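PDB 3F1Z: putative nucleic acid-binding lipoprotein from Klebsiella pneumoniae subsp. pneumoniae MGH 78578, which is of uncertain function but has an OB-fold and is a putative lipoprotein that may bind nucleic acids. Local coordinates for residues S70-V75 against T89-S94; Q114-Q119 against L126-V131. All blocks are in the same frame, centred on the assembly; numbering follows the deposited sequence.

Both contacts belong to the OB-fold of this single chain, and their centres lie about 11 Å apart. Contact 1 comes first along the sequence and is complete before contact 2 begins. It pairs strand 71-78 with strand 88-93 in a beta hairpin. Contact 2 joins the end of strand 108-114 and the loop after it to strand 125-127 and the residues that follow. The two meet where strands 88-93 and 125-127 run parallel as neighbours. There Asn91 N and Leu126 O lie 2.8 Å apart, a probable hydrogen bond. Contact 2 thus continues the curled sheet from the hairpin toward strand 108-114. The two build adjoining parts of it, consistent with the beta barrel of an OB-fold.

Contact 1: residues S70-V75 against T89-S94; sequences SYYFIV and TFNFGS
With CG placed beside its backbone N (chi1 -74°), Phe92 turns its ring toward Val75, while Asn91 holds CG anti to N (chi1 -177°) and sends its amide toward Tyr72. Both are diagonal contacts across an antiparallel beta hairpin of the OB-fold, and they lie on opposite faces of it. Phe73 pairs with Phe92 and Val75 with Phe90, each through two backbone hydrogen bonds. The shortest runs from Phe90 N to Val75 O, at 2.8 Å.

Phe73, Val75, Phe90 and Phe92 lie on one face of the hairpin, and all four are buried. Val75 CG2 packs obliquely on Phe92 CE1 at 3.7 Å. Helix 97-100 covers Phe73 and Phe92, and strand 129-131 touches both Phe90 and Phe92.

Tyr72, Ile74 and Asn91 occupy the other face. Asn91 OD1 comes within 3.5 Å of Tyr72 CD2, and the amide and ring planes are 27° apart. Ile74 CG2 reaches Thr89 CB, while its CD1 lies in the plane of the Tyr72 ring, at the edge.

At the open end, Ser94 CB sits over one face of the Tyr71 ring in a CH-pi contact, 3.7 Å from the centroid. Arg63 makes a cation-pi contact with the same ring. A water joins the two segments here: it donates to Tyr71 O at 2.7 Å and accepts from Ser94 N at 2.9 Å.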
ATOM      1  N   SER A  70      14.400 -13.282  -8.643  1.00 37.94           N
ATOM      2  CA  SER A  70      13.070 -12.953  -8.191  1.00 37.01           C
ATOM      3  C   SER A  70      12.221 -12.133  -9.176  1.00 35.89           C
ATOM      4  O   SER A  70      12.709 -11.607 -10.176  1.00 35.25           O
ATOM      5  CB  SER A  70      13.178 -12.140  -6.890  1.00 36.91           C
ATOM      6  OG  SER A  70      13.941 -10.954  -7.121  1.00 37.73           O
ATOM      7  N   TYR A  71      10.928 -12.060  -8.855  1.00 33.31           N
ATOM      8  CA  TYR A  71      10.019 -11.148  -9.492  1.00 31.41           C
ATOM      9  C   TYR A  71       9.120 -10.679  -8.376  1.00 30.79           C
ATOM     10  O   TYR A  71       9.082 -11.272  -7.283  1.00 30.05           O
ATOM     11  CB  TYR A  71       9.247 -11.779 -10.660  1.00 30.74           C
ATOM     12  CG  TYR A  71       8.339 -12.885 -10.277  1.00 29.56           C
ATOM     13  CD1 TYR A  71       7.065 -12.618  -9.855  1.00 29.56           C
ATOM     14  CD2 TYR A  71       8.768 -14.188 -10.289  1.00 29.43           C
ATOM     15  CE1 TYR A  71       6.228 -13.614  -9.475  1.00 30.36           C
ATOM     16  CE2 TYR A  71       7.910 -15.228  -9.926  1.00 30.05           C
ATOM     17  CZ  TYR A  71       6.645 -14.925  -9.524  1.00 30.13           C
ATOM     18  OH  TYR A  71       5.790 -15.903  -9.150  1.00 30.48           O
ATOM     19  N   TYR A  72       8.408  -9.601  -8.637  1.00 30.97           N
ATOM     20  CA  TYR A  72       7.534  -9.032  -7.634  1.00 30.73           C
ATOM     21  C   TYR A  72       6.454  -8.238  -8.367  1.00 31.23           C
ATOM     22  O   TYR A  72       6.456  -8.191  -9.561  1.00 30.09           O
ATOM     23  CB  TYR A  72       8.343  -8.177  -6.668  1.00 30.92           C
ATOM     24  CG  TYR A  72       8.891  -6.917  -7.289  1.00 31.22           C
ATOM     25  CD1 TYR A  72      10.065  -6.940  -8.023  1.00 32.11           C
ATOM     26  CD2 TYR A  72       8.224  -5.710  -7.155  1.00 31.56           C
ATOM     27  CE1 TYR A  72      10.594  -5.783  -8.609  1.00 32.36           C
ATOM     28  CE2 TYR A  72       8.741  -4.510  -7.723  1.00 32.00           C
ATOM     29  CZ  TYR A  72       9.927  -4.562  -8.454  1.00 32.56           C
ATOM     30  OH  TYR A  72      10.434  -3.426  -9.059  1.00 32.54           O
ATOM     31  N   PHE A  73       5.513  -7.633  -7.634  1.00 32.45           N
ATOM     32  CA  PHE A  73       4.435  -6.898  -8.234  1.00 30.60           C
ATOM     33  C   PHE A  73       4.297  -5.563  -7.568  1.00 31.81           C
ATOM     34  O   PHE A  73       4.451  -5.484  -6.372  1.00 33.28           O
ATOM     35  CB  PHE A  73       3.129  -7.608  -7.980  1.00 30.41           C
ATOM     36  CG  PHE A  73       3.067  -9.017  -8.460  1.00 29.44           C
ATOM     37  CD1 PHE A  73       3.396 -10.051  -7.637  1.00 29.52           C
ATOM     38  CD2 PHE A  73       2.588  -9.309  -9.715  1.00 30.12           C
ATOM     39  CE1 PHE A  73       3.303 -11.382  -8.087  1.00 29.55           C
ATOM     40  CE2 PHE A  73       2.487 -10.614 -10.173  1.00 29.46           C
ATOM     41  CZ  PHE A  73       2.854 -11.650  -9.350  1.00 29.84           C
ATOM     42  N   ILE A  74       3.992  -4.523  -8.336  1.00 33.28           N
ATOM     43  CA  ILE A  74       3.647  -3.210  -7.812  1.00 34.24           C
ATOM     44  C   ILE A  74       2.135  -3.008  -8.095  1.00 34.56           C
ATOM     45  O   ILE A  74       1.660  -3.183  -9.240  1.00 33.21           O
ATOM     46  CB  ILE A  74       4.426  -2.085  -8.513  1.00 36.01           C
ATOM     47  CG1 ILE A  74       5.897  -2.187  -8.212  1.00 37.97           C
ATOM     48  CG2 ILE A  74       4.072  -0.747  -7.927  1.00 37.29           C
ATOM     49  CD1 ILE A  74       6.249  -1.967  -6.677  1.00 38.88           C
ATOM     50  N   VAL A  75       1.399  -2.637  -7.048  1.00 34.34           N
ATOM     51  CA  VAL A  75      -0.032  -2.319  -7.116  1.00 32.71           C
ATOM     52  C   VAL A  75      -0.154  -0.849  -6.721  1.00 32.13           C
ATOM     53  O   VAL A  75       0.380  -0.432  -5.696  1.00 31.84           O
ATOM     54  CB  VAL A  75      -0.829  -3.190  -6.181  1.00 32.12           C
ATOM     55  CG1 VAL A  75      -2.248  -2.670  -6.033  1.00 31.67           C
ATOM     56  CG2 VAL A  75      -0.843  -4.621  -6.713  1.00 31.10           C
ATOM     57  N   THR A  89       1.505   3.176  -3.557  1.00 31.12           N
ATOM     58  CA  THR A  89       1.897   1.923  -4.172  1.00 32.07           C
ATOM     59  C   THR A  89       2.189   0.911  -3.079  1.00 31.55           C
ATOM     60  O   THR A  89       2.555   1.289  -1.961  1.00 30.51           O
ATOM     61  CB  THR A  89       3.170   2.054  -5.001  1.00 32.94           C
ATOM     62  OG1 THR A  89       4.200   2.604  -4.129  1.00 36.62           O
ATOM     63  CG2 THR A  89       2.962   2.966  -6.237  1.00 30.50           C
ATOM     64  N   PHE A  90       2.022  -0.363  -3.434  1.00 29.36           N
ATOM     65  CA  PHE A  90       2.258  -1.479  -2.578  1.00 29.25           C
ATOM     66  C   PHE A  90       3.170  -2.446  -3.310  1.00 29.38           C
ATOM     67  O   PHE A  90       3.010  -2.681  -4.488  1.00 29.01           O
ATOM     68  CB  PHE A  90       0.954  -2.224  -2.331  1.00 30.03           C
ATOM     69  CG  PHE A  90      -0.090  -1.425  -1.633  1.00 29.98           C
ATOM     70  CD1 PHE A  90      -0.836  -0.501  -2.315  1.00 29.83           C
ATOM     71  CD2 PHE A  90      -0.392  -1.686  -0.319  1.00 30.15           C
ATOM     72  CE1 PHE A  90      -1.795   0.219  -1.693  1.00 29.79           C
ATOM     73  CE2 PHE A  90      -1.367  -0.985   0.306  1.00 30.92           C
ATOM     74  CZ  PHE A  90      -2.056  -0.018  -0.381  1.00 30.54           C
ATOM     75  N   ASN A  91       4.067  -3.082  -2.595  1.00 30.92           N
ATOM     76  CA  ASN A  91       5.035  -3.979  -3.214  1.00 31.03           C
ATOM     77  C   ASN A  91       4.767  -5.370  -2.704  1.00 31.85           C
ATOM     78  O   ASN A  91       5.026  -5.659  -1.530  1.00 31.09           O
ATOM     79  CB  ASN A  91       6.435  -3.537  -2.833  1.00 31.41           C
ATOM     80  CG  ASN A  91       7.513  -4.354  -3.487  1.00 31.82           C
ATOM     81  OD1 ASN A  91       7.341  -5.508  -3.741  1.00 33.74           O
ATOM     82  ND2 ASN A  91       8.644  -3.729  -3.775  1.00 34.05           N
ATOM     83  N   PHE A  92       4.264  -6.227  -3.600  1.00 31.11           N
ATOM     84  CA  PHE A  92       3.940  -7.618  -3.261  1.00 30.37           C
ATOM     85  C   PHE A  92       4.996  -8.567  -3.754  1.00 30.52           C
ATOM     86  O   PHE A  92       5.263  -8.617  -4.955  1.00 31.76           O
ATOM     87  CB  PHE A  92       2.637  -8.061  -3.929  1.00 29.31           C
ATOM     88  CG  PHE A  92       1.351  -7.488  -3.333  1.00 28.55           C
ATOM     89  CD1 PHE A  92       0.858  -6.267  -3.743  1.00 29.24           C
ATOM     90  CD2 PHE A  92       0.582  -8.232  -2.478  1.00 28.40           C
ATOM     91  CE1 PHE A  92      -0.364  -5.775  -3.265  1.00 28.88           C
ATOM     92  CE2 PHE A  92      -0.649  -7.739  -1.999  1.00 29.37           C
ATOM     93  CZ  PHE A  92      -1.113  -6.519  -2.406  1.00 28.64           C
ATOM     94  N   GLY A  93       5.589  -9.338  -2.838  1.00 31.00           N
ATOM     95  CA  GLY A  93       6.570 -10.376  -3.199  1.00 28.52           C
ATOM     96  C   GLY A  93       5.885 -11.495  -3.983  1.00 29.95           C
ATOM     97  O   GLY A  93       4.640 -11.612  -4.009  1.00 28.91           O
ATOM     98  N   SER A  94       6.701 -12.339  -4.602  1.00 30.26           N
ATOM     99  CA  SER A  94       6.219 -13.395  -5.458  1.00 30.42           C
ATOM    100  C   SER A  94       5.362 -14.398  -4.744  1.00 31.63           C
ATOM    101  O   SER A  94       4.499 -15.036  -5.367  1.00 33.06           O
ATOM    102  CB  SER A  94       7.399 -14.111  -6.166  1.00 30.94           C
ATOM    103  OG  SER A  94       8.439 -14.516  -5.286  1.00 30.19           O
TER
HETATM  104  O   HOH W   1       9.409 -11.296  -4.553  1.00 27.15           O
HETATM  105  O   HOH W   2      10.902 -14.518  -6.497  1.00 31.36           O

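Contact 2: residues Q114-Q119 against L126-V131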
ATOM      1  N   GLN A 114       2.813  -2.531   5.412  1.00 28.68           N
ATOM      2  CA  GLN A 114       3.737  -2.045   6.436  1.00 27.80           C
ATOM      3  C   GLN A 114       4.612  -0.922   5.937  1.00 28.56           C
ATOM      4  O   GLN A 114       5.115  -0.974   4.818  1.00 28.27           O
ATOM      5  CB  GLN A 114       4.602  -3.178   6.931  1.00 27.50           C
ATOM      6  CG  GLN A 114       5.416  -2.811   8.156  1.00 28.32           C
ATOM      7  CD  GLN A 114       6.236  -3.966   8.701  1.00 28.19           C
ATOM      8  OE1 GLN A 114       6.745  -4.794   7.935  1.00 29.93           O
ATOM      9  NE2 GLN A 114       6.389  -4.015  10.014  1.00 25.38           N
ATOM     10  N   VAL A 115       4.799   0.107   6.767  1.00 30.20           N
ATOM     11  CA  VAL A 115       5.655   1.237   6.400  1.00 30.20           C
ATOM     12  C   VAL A 115       7.091   0.937   6.752  1.00 31.66           C
ATOM     13  O   VAL A 115       7.435   0.621   7.897  1.00 31.24           O
ATOM     14  CB  VAL A 115       5.256   2.545   7.107  1.00 31.23           C
ATOM     15  CG1 VAL A 115       6.191   3.683   6.691  1.00 30.35           C
ATOM     16  CG2 VAL A 115       3.798   2.915   6.799  1.00 30.71           C
ATOM     17  N   HIS A 116       7.918   0.950   5.720  1.00 33.90           N
ATOM     18  CA  HIS A 116       9.366   0.804   5.837  1.00 34.81           C
ATOM     19  C   HIS A 116       9.900   2.196   5.578  1.00 35.25           C
ATOM     20  O   HIS A 116       9.126   3.114   5.269  1.00 36.18           O
ATOM     21  CB  HIS A 116       9.873  -0.213   4.810  1.00 34.97           C
ATOM     22  CG  HIS A 116       9.573  -1.629   5.191  1.00 34.78           C
ATOM     23  ND1 HIS A 116      10.165  -2.710   4.573  1.00 35.45           N
ATOM     24  CD2 HIS A 116       8.769  -2.138   6.155  1.00 34.94           C
ATOM     25  CE1 HIS A 116       9.698  -3.827   5.106  1.00 35.16           C
ATOM     26  NE2 HIS A 116       8.872  -3.510   6.090  1.00 35.13           N
ATOM     27  N   GLN A 117      11.199   2.379   5.715  1.00 37.32           N
ATOM     28  CA  GLN A 117      11.772   3.718   5.564  1.00 37.98           C
ATOM     29  C   GLN A 117      11.495   4.289   4.155  1.00 36.98           C
ATOM     30  O   GLN A 117      11.608   3.590   3.157  1.00 36.75           O
ATOM     31  CB  GLN A 117      13.282   3.715   5.891  1.00 38.99           C
ATOM     32  CG  GLN A 117      13.846   5.137   6.151  1.00 40.04           C
ATOM     33  CD  GLN A 117      13.433   5.757   7.511  1.00 41.05           C
ATOM     34  OE1 GLN A 117      12.535   6.617   7.593  1.00 41.59           O
ATOM     35  NE2 GLN A 117      14.090   5.310   8.573  1.00 41.25           N
ATOM     36  N   VAL A 118      11.076   5.551   4.104  1.00 36.28           N
ATOM     37  CA  VAL A 118      10.810   6.254   2.849  1.00 35.26           C
ATOM     38  C   VAL A 118      12.009   7.138   2.466  1.00 34.95           C
ATOM     39  O   VAL A 118      12.281   8.125   3.131  1.00 35.73           O
ATOM     40  CB  VAL A 118       9.575   7.109   3.007  1.00 35.37           C
ATOM     41  CG1 VAL A 118       9.218   7.863   1.687  1.00 34.82           C
ATOM     42  CG2 VAL A 118       8.413   6.236   3.474  1.00 35.95           C
ATOM     43  N   GLN A 119      12.746   6.745   1.436  1.00 35.09           N
ATOM     44  CA  GLN A 119      13.885   7.513   0.908  1.00 36.02           C
ATOM     45  C   GLN A 119      13.742   7.729  -0.584  1.00 35.15           C
ATOM     46  O   GLN A 119      13.195   6.918  -1.266  1.00 34.98           O
ATOM     47  CB  GLN A 119      15.238   6.815   1.151  1.00 36.26           C
ATOM     48  CG  GLN A 119      15.444   6.393   2.604  1.00 38.11           C
ATOM     49  CD  GLN A 119      16.912   6.260   3.045  1.00 37.99           C
ATOM     50  OE1 GLN A 119      17.251   6.622   4.167  1.00 38.81           O
ATOM     51  NE2 GLN A 119      17.777   5.800   2.160  1.00 38.69           N
ATOM     52  N   LEU A 126       4.180   0.698   0.402  1.00 28.71           N
ATOM     53  CA  LEU A 126       3.849  -0.215   1.477  1.00 29.94           C
ATOM     54  C   LEU A 126       4.365  -1.628   1.133  1.00 30.71           C
ATOM     55  O   LEU A 126       4.260  -2.071  -0.018  1.00 31.69           O
ATOM     56  CB  LEU A 126       2.347  -0.190   1.779  1.00 28.99           C
ATOM     57  CG  LEU A 126       1.878   1.133   2.399  1.00 28.28           C
ATOM     58  CD1 LEU A 126       0.390   1.104   2.731  1.00 26.63           C
ATOM     59  CD2 LEU A 126       2.674   1.428   3.644  1.00 26.74           C
ATOM     60  N   GLN A 127       4.953  -2.270   2.138  1.00 29.87           N
ATOM     61  CA  GLN A 127       5.612  -3.560   2.026  1.00 30.69           C
ATOM     62  C   GLN A 127       4.808  -4.659   2.712  1.00 30.21           C
ATOM     63  O   GLN A 127       3.958  -4.360   3.540  1.00 27.23           O
ATOM     64  CB  GLN A 127       6.987  -3.451   2.715  1.00 30.53           C
ATOM     65  CG  GLN A 127       7.835  -2.317   2.164  1.00 30.76           C
ATOM     66  CD  GLN A 127       8.202  -2.516   0.703  1.00 31.76           C
ATOM     67  OE1 GLN A 127       8.499  -3.632   0.293  1.00 33.05           O
ATOM     68  NE2 GLN A 127       8.185  -1.440  -0.090  1.00 31.03           N
ATOM     69  N   ASN A 128       5.137  -5.923   2.397  1.00 31.23           N
ATOM     70  CA  ASN A 128       4.468  -7.139   2.970  1.00 32.94           C
ATOM     71  C   ASN A 128       2.952  -7.055   3.008  1.00 31.89           C
ATOM     72  O   ASN A 128       2.339  -7.353   3.989  1.00 31.67           O
ATOM     73  CB  ASN A 128       5.002  -7.437   4.347  1.00 35.56           C
ATOM     74  CG  ASN A 128       6.490  -7.674   4.329  1.00 40.81           C
ATOM     75  OD1 ASN A 128       6.999  -8.509   3.548  1.00 45.27           O
ATOM     76  ND2 ASN A 128       7.225  -6.940   5.188  1.00 44.39           N
ATOM     77  N   PRO A 129       2.348  -6.641   1.907  1.00 31.19           N
ATOM     78  CA  PRO A 129       0.947  -6.371   1.977  1.00 31.46           C
ATOM     79  C   PRO A 129       0.058  -7.547   1.993  1.00 31.98           C
ATOM     80  O   PRO A 129       0.461  -8.635   1.586  1.00 32.98           O
ATOM     81  CB  PRO A 129       0.672  -5.554   0.705  1.00 30.93           C
ATOM     82  CG  PRO A 129       1.940  -5.419   0.021  1.00 31.77           C
ATOM     83  CD  PRO A 129       2.909  -6.351   0.586  1.00 31.30           C
ATOM     84  N   LYS A 130      -1.188  -7.294   2.374  1.00 32.89           N
ATOM     85  CA  LYS A 130      -2.214  -8.341   2.442  1.00 35.43           C
ATOM     86  C   LYS A 130      -3.541  -7.743   1.967  1.00 33.81           C
ATOM     87  O   LYS A 130      -4.001  -6.722   2.505  1.00 31.03           O
ATOM     88  CB  LYS A 130      -2.328  -8.858   3.878  1.00 36.69           C
ATOM     89  CG  LYS A 130      -3.234 -10.050   4.076  1.00 39.77           C
ATOM     90  CD  LYS A 130      -3.550 -10.275   5.620  1.00 40.13           C
ATOM     91  CE  LYS A 130      -4.357 -11.551   5.970  1.00 41.17           C
ATOM     92  NZ  LYS A 130      -4.483 -11.666   7.536  1.00 42.34           N
ATOM     93  N   VAL A 131      -4.126  -8.328   0.926  1.00 32.67           N
ATOM     94  CA  VAL A 131      -5.395  -7.824   0.449  1.00 32.99           C
ATOM     95  C   VAL A 131      -6.498  -8.298   1.390  1.00 34.49           C
ATOM     96  O   VAL A 131      -6.627  -9.481   1.635  1.00 35.07           O
ATOM     97  CB  VAL A 131      -5.698  -8.247  -0.996  1.00 32.14           C
ATOM     98  CG1 VAL A 131      -7.177  -7.853  -1.374  1.00 29.03           C
ATOM     99  CG2 VAL A 131      -4.675  -7.620  -1.968  1.00 28.07           C
TER
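Gln127 and His116 meet side chain to side chain beside a short antiparallel pairing in the curled sheet of the OB-fold, in which Gln127 is paired with Gln114. Gln114 N donates to Gln127 O at 2.9 Å, and Gln127 N donates back to Gln114 O at 3.0 Å.

From the backbone outward, Gln127 CB comes first, 3.6 Å from His116 CE1. CG then lies over one face of the imidazole and makes a CH-pi contact, 3.6 Å from the ring centroid. Its nearest ring atom is His116 ND1. The chain bends at this point (chi2 -64°), and the amide leads away from the ring. At the tip, NE2 is hydrogen-bonded to Thr125 O of its own strand.

A hydrogen bond probably also limits the rotation of the His116 ring. His116 NE2 donates to Gln114 OE1 at 3.1 Å. The oxygen lies near the ring plane, but the donor is above the amide carbonyl plane and not on a lone pair. Gln114 reaches this place with an extended chain. The imidazole is thus covered on one face by Gln127 and tied through NE2 to a glutamine whose own NE2 is in turn held by a hydrogen bond to Gly49 O.

Asn128, where the chain turns a corner between strands 125-127 and 129-131, runs beside Gln114 and points the same way. Their amide planes are 58° apart. On the face opposite the Gln114 and Gln127 side chains, the two buried residues Val115 and Leu126 meet through their methyl groups. Val115 CG2 is 3.7 Å from Leu126 CD2.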